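Local coordinates for protein PelA (Pseudomonas aeruginosa, PDB 5TCB) that forms the GH114 glycoside hydrolase domain of a longer protein, probably cleaving glycosidic bonds in polysaccharide, with deacetylase activity probably residing in the full-length protein, at residues A115-R120 with A156-Q161; Q161-E166 with P184-A189. One frame throughout, in Å; residues are numbered along the deposited sequence. Where two conformers were deposited one is given.

Contact 1 (A115-R120 with A156-Q161)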
loop_
_atom_site.group_PDB
_atom_site.type_symbol
_atom_site.label_atom_id
_atom_site.label_comp_id
_atom_site.label_asym_id
_atom_site.label_seq_id
_atom_site.Cartn_x
_atom_site.Cartn_y
_atom_site.Cartn_z
ATOM N N ALA A 115 18.226 5.593 -3.290
ATOM C CA ALA A 115 18.229 6.880 -3.986
ATOM C C ALA A 115 17.085 6.967 -4.985
ATOM O O ALA A 115 16.471 8.031 -5.154
ATOM C CB ALA A 115 19.567 7.092 -4.691
ATOM N N HIS A 116 16.838 5.878 -5.708
ATOM C CA HIS A 116 15.745 5.832 -6.666
ATOM C C HIS A 116 14.421 6.153 -5.988
ATOM O O HIS A 116 13.645 7.000 -6.466
ATOM C CB HIS A 116 15.715 4.443 -7.316
ATOM C CG HIS A 116 14.490 4.187 -8.126
ATOM N ND1 HIS A 116 14.363 4.607 -9.434
ATOM C CD2 HIS A 116 13.332 3.557 -7.815
ATOM C CE1 HIS A 116 13.176 4.250 -9.890
ATOM N NE2 HIS A 116 12.534 3.610 -8.932
ATOM N N LEU A 117 14.158 5.512 -4.852
ATOM C CA LEU A 117 12.888 5.716 -4.170
ATOM C C LEU A 117 12.756 7.135 -3.650
ATOM O O LEU A 117 11.661 7.709 -3.707
ATOM C CB LEU A 117 12.753 4.707 -3.026
ATOM C CG LEU A 117 12.523 3.251 -3.397
ATOM C CD1 LEU A 117 12.567 2.439 -2.126
ATOM C CD2 LEU A 117 11.215 3.015 -4.175
ATOM N N LEU A 118 13.840 7.708 -3.102
ATOM C CA LEU A 118 13.781 9.080 -2.592
ATOM C C LEU A 118 13.557 10.074 -3.718
ATOM O O LEU A 118 12.841 11.068 -3.533
ATOM C CB LEU A 118 15.055 9.426 -1.816
ATOM C CG LEU A 118 15.235 8.652 -0.498
ATOM C CD1 LEU A 118 16.604 8.931 0.058
ATOM C CD2 LEU A 118 14.182 9.039 0.529
ATOM N N LYS A 119 14.170 9.839 -4.882
ATOM C CA LYS A 119 13.940 10.696 -6.041
ATOM C C LYS A 119 12.487 10.615 -6.491
ATOM O O LYS A 119 11.864 11.635 -6.814
ATOM C CB LYS A 119 14.901 10.297 -7.166
ATOM N N ARG A 120 11.931 9.397 -6.517
ATOM C CA ARG A 120 10.532 9.211 -6.877
ATOM C C ARG A 120 9.619 9.943 -5.902
ATOM O O ARG A 120 8.649 10.596 -6.316
ATOM C CB ARG A 120 10.219 7.715 -6.908
ATOM C CG ARG A 120 8.833 7.359 -7.342
ATOM C CD ARG A 120 8.610 7.662 -8.797
ATOM N NE ARG A 120 7.238 7.367 -9.200
ATOM C CZ ARG A 120 6.546 8.089 -10.074
ATOM N NH1 ARG A 120 7.087 9.164 -10.633
ATOM N NH2 ARG A 120 5.304 7.738 -10.380
ATOM N N ALA A 156 13.758 0.138 7.964
ATOM C CA ALA A 156 13.387 1.131 8.973
ATOM C C ALA A 156 14.173 2.424 8.772
ATOM O O ALA A 156 13.600 3.520 8.833
ATOM C CB ALA A 156 13.592 0.566 10.381
ATOM N N SER A 157 15.478 2.322 8.482
ATOM C CA SER A 157 16.261 3.539 8.270
ATOM C C SER A 157 15.839 4.257 6.998
ATOM O O SER A 157 15.847 5.499 6.958
ATOM C CB SER A 157 17.758 3.219 8.223
ATOM O OG SER A 157 18.119 2.508 7.061
ATOM N N PHE A 158 15.469 3.512 5.951
ATOM C CA PHE A 158 14.965 4.148 4.742
ATOM C C PHE A 158 13.686 4.928 5.021
ATOM O O PHE A 158 13.534 6.075 4.581
ATOM C CB PHE A 158 14.701 3.121 3.635
ATOM C CG PHE A 158 13.950 3.722 2.502
ATOM C CD1 PHE A 158 14.610 4.522 1.587
ATOM C CD2 PHE A 158 12.575 3.592 2.411
ATOM C CE1 PHE A 158 13.924 5.140 0.570
ATOM C CE2 PHE A 158 11.870 4.231 1.379
ATOM C CZ PHE A 158 12.550 5.004 0.480
ATOM N N LEU A 159 12.744 4.314 5.739
ATOM C CA LEU A 159 11.472 4.975 6.004
ATOM C C LEU A 159 11.680 6.224 6.851
ATOM O O LEU A 159 11.039 7.255 6.618
ATOM C CB LEU A 159 10.489 4.009 6.670
ATOM C CG LEU A 159 10.052 2.827 5.787
ATOM C CD1 LEU A 159 9.322 1.727 6.588
ATOM C CD2 LEU A 159 9.176 3.317 4.622
ATOM N N ALA A 160 12.582 6.163 7.826
ATOM C CA ALA A 160 12.883 7.352 8.601
ATOM C C ALA A 160 13.489 8.450 7.726
ATOM O O ALA A 160 13.165 9.627 7.895
ATOM C CB ALA A 160 13.805 7.005 9.758
ATOM N N GLN A 161 14.355 8.089 6.777
ATOM C CA GLN A 161 14.957 9.096 5.911
ATOM C C GLN A 161 13.929 9.669 4.946
ATOM O O GLN A 161 13.938 10.879 4.655
ATOM C CB GLN A 161 16.130 8.491 5.145
ATOM C CG GLN A 161 16.881 9.504 4.289
ATOM C CD GLN A 161 18.091 8.910 3.603
ATOM O OE1 GLN A 161 18.432 7.745 3.814
ATOM N NE2 GLN A 161 18.745 9.709 2.773
#

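Contact 2 (Q161-E166 with P184-A189)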
loop_
_atom_site.group_PDB
_atom_site.type_symbol
_atom_site.label_atom_id
_atom_site.label_comp_id
_atom_site.label_asym_id
_atom_site.label_seq_id
_atom_site.Cartn_x
_atom_site.Cartn_y
_atom_site.Cartn_z
ATOM N N GLN A 161 14.355 8.089 6.777
ATOM C CA GLN A 161 14.957 9.096 5.911
ATOM C C GLN A 161 13.929 9.669 4.946
ATOM O O GLN A 161 13.938 10.879 4.655
ATOM C CB GLN A 161 16.130 8.491 5.145
ATOM C CG GLN A 161 16.881 9.504 4.289
ATOM C CD GLN A 161 18.091 8.910 3.603
ATOM O OE1 GLN A 161 18.432 7.745 3.814
ATOM N NE2 GLN A 161 18.745 9.709 2.773
ATOM N N LEU A 162 13.040 8.822 4.431
ATOM C CA LEU A 162 11.969 9.303 3.574
ATOM C C LEU A 162 11.112 10.322 4.302
ATOM O O LEU A 162 10.765 11.380 3.752
ATOM C CB LEU A 162 11.123 8.123 3.110
ATOM C CG LEU A 162 9.819 8.458 2.379
ATOM C CD1 LEU A 162 10.089 9.281 1.127
ATOM C CD2 LEU A 162 9.088 7.177 2.039
ATOM N N HIS A 163 10.760 10.020 5.551
ATOM C CA HIS A 163 9.906 10.885 6.330
ATOM C C HIS A 163 10.614 12.195 6.681
ATOM O O HIS A 163 9.987 13.268 6.707
ATOM C CB HIS A 163 9.452 10.104 7.559
ATOM C CG HIS A 163 8.484 10.844 8.407
ATOM N ND1 HIS A 163 7.321 11.376 7.899
ATOM C CD2 HIS A 163 8.502 11.152 9.721
ATOM C CE1 HIS A 163 6.662 11.983 8.872
ATOM N NE2 HIS A 163 7.357 11.856 9.989
ATOM N N ARG A 164 11.923 12.139 6.906
ATOM C CA ARG A 164 12.676 13.362 7.179
ATOM C C ARG A 164 12.829 14.219 5.920
ATOM O O ARG A 164 12.748 15.455 5.995
ATOM C CB ARG A 164 14.052 13.003 7.757
ATOM N N GLN A 165 13.077 13.586 4.761
ATOM C CA GLN A 165 13.227 14.322 3.505
ATOM C C GLN A 165 11.912 14.937 3.041
ATOM O O GLN A 165 11.925 16.022 2.449
ATOM C CB GLN A 165 13.771 13.402 2.391
ATOM C CG GLN A 165 13.744 14.027 0.974
ATOM C CD GLN A 165 14.058 13.064 -0.178
ATOM O OE1 GLN A 165 15.117 12.420 -0.181
ATOM N NE2 GLN A 165 13.149 13.005 -1.204
ATOM N N GLU A 166 10.779 14.282 3.297
ATOM C CA GLU A 166 9.491 14.662 2.724
ATOM C C GLU A 166 8.441 14.760 3.821
ATOM O O GLU A 166 7.488 13.980 3.857
ATOM C CB GLU A 166 9.055 13.660 1.653
ATOM C CG GLU A 166 10.043 13.544 0.481
ATOM C CD GLU A 166 10.136 14.787 -0.392
ATOM O OE1 GLU A 166 9.243 15.681 -0.323
ATOM O OE2 GLU A 166 11.105 14.875 -1.173
ATOM N N PRO A 184 7.836 5.417 15.576
ATOM C CA PRO A 184 6.714 6.175 16.147
ATOM C C PRO A 184 6.541 7.507 15.439
ATOM O O PRO A 184 7.514 8.202 15.132
ATOM C CB PRO A 184 7.122 6.358 17.616
ATOM C CG PRO A 184 8.619 6.249 17.597
ATOM C CD PRO A 184 8.900 5.198 16.569
ATOM N N GLY A 185 5.287 7.836 15.139
ATOM C CA GLY A 185 4.969 9.104 14.513
ATOM C C GLY A 185 5.163 9.169 13.014
ATOM O O GLY A 185 4.918 10.225 12.421
ATOM N N VAL A 186 5.578 8.084 12.372
ATOM C CA VAL A 186 5.948 8.133 10.965
ATOM C C VAL A 186 4.763 7.822 10.061
ATOM O O VAL A 186 4.561 8.499 9.044
ATOM C CB VAL A 186 7.126 7.169 10.702
ATOM C CG1 VAL A 186 7.453 7.102 9.213
ATOM C CG2 VAL A 186 8.345 7.618 11.467
ATOM N N ALA A 187 4.005 6.773 10.382
ATOM C CA ALA A 187 2.857 6.358 9.588
ATOM C C ALA A 187 1.594 7.095 10.001
ATOM O O ALA A 187 1.322 7.272 11.189
ATOM C CB ALA A 187 2.622 4.857 9.719
ATOM N N SER A 188 0.813 7.499 8.994
ATOM C CA SER A 188 -0.466 8.144 9.237
ATOM C C SER A 188 -1.619 7.143 9.329
ATOM O O SER A 188 -2.657 7.462 9.920
ATOM C CB SER A 188 -0.743 9.153 8.124
ATOM O OG SER A 188 0.054 10.316 8.275
ATOM N N ALA A 189 -1.460 5.970 8.732
ATOM C CA ALA A 189 -2.423 4.881 8.777
ATOM C C ALA A 189 -1.695 3.638 8.301
ATOM O O ALA A 189 -0.628 3.728 7.681
ATOM C CB ALA A 189 -3.639 5.170 7.886
HETATM O O HOH W 1 6.626 13.194 12.450
#

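Contact 1 (A115-R120 with A156-Q161)
The first torsion of Phe158 (chi1 169°) turns its ring away from the backbone N and sends it out from its helix to Leu117 and Leu118. Leu118 has CG anti to its carbonyl carbon (chi1 -67°), and its branched end runs past the ring in the opposite direction. The two helices, 111-126 and 145-165, are neighbours in a parallel beta/alpha architecture consistent with the (beta/alpha)8 barrel of glycoside hydrolases. They flank strand 131-135 along the chain. Their axes come within 11.1 Å and run nearly parallel, at 27°. The gap is bridged by Phe158 from one helix and by Leu117 and Leu118 from the other.

The far end of the ring, at CZ, meets Leu117 through two atoms. Leu117 CB lies 3.5 Å from Phe158 CZ, and Leu117 CD1 lies 3.7 Å from the same CZ. Leu118 meets the ring at the neighbouring atom, with CG 3.9 Å from Phe158 CE1. The ring end is thus held by two consecutive leucines, which approach it obliquely. Leu117 also touches Leu72 of strand 67-73, so this side of the contact reaches toward the sheet.

Toward solvent the character changes. Arg114, one turn earlier on helix 111-126, touches Phe158 and Gln161, and its NH2 is hydrogen-bonded to Ser157 OG. Gln161 is extended and lies roughly perpendicular to Leu118. It has two deposited conformers; in the one described, NE2 lies 3.5 Å from Leu118 CD1.

Contact 2 (Q161-E166 with P184-A189)
The last turn of barrel helix 145-165 meets the loop leading into strand 187-192 at this contact. His163 supplies the helix side, and Val186 and Gly185 the loop side. With chi1 at -176°, His163 stretches its imidazole out to the loop. One face of the ring lies on the backbone of Val186. Val186 CA is 4.2 Å from the ring centroid and 16° off the normal, a CH-pi contact displaced toward the rim. Val186 O lies over a face of the ring too.

The two methyls of Val186 add apolar contacts. CG2 is 3.9 Å from His163 CD2, and CG1 is 4.0 Å from His163 CG. The His163 and Val186 side chains point opposite ways as they pass. On its edge, in the plane of the ring, the imidazole has a water partner, 2.9 Å from His163 NE2. The same water gives a weak bond of 3.4 Å to Gly185 O. This bridge links the ring edge to the loop backbone. His163 also touches Leu171 of strand 170-174.

The helix ends nearby. Glu166 is the first residue to leave helical geometry, and its OE2 accepts a bond of 2.8 Å from Gln165 NE2, through the anti lone pair and at 164°. Glu166 OE2 also forms a salt bridge with Arg125. Past Val186 the chain pairs with strand 170-174 through Ser188 and Ala189. A helix end packed beside the entry to a parallel strand is typical of beta/alpha barrels.

Overall arrangement
Contacts 1 and 2 lie on the same side of the chain's centre, with their own centres about 10 Å apart. Both use helix 145-165 and share Gln161. Along the chain they come in series: contact 1 joins helix 111-126 to helix 145-165, and contact 2 then joins the end of that helix to the loop entering strand 187-192. They also touch directly. Leu118 O and Gln165 NE2 are 3.0 Å apart, a probable hydrogen bond, and Leu118 CD2 packs 3.8 Å from Leu162 CA. Helix 145-165 is thus held by a neighbouring helix and by the approach to a sheet strand, all within the GH114 domain.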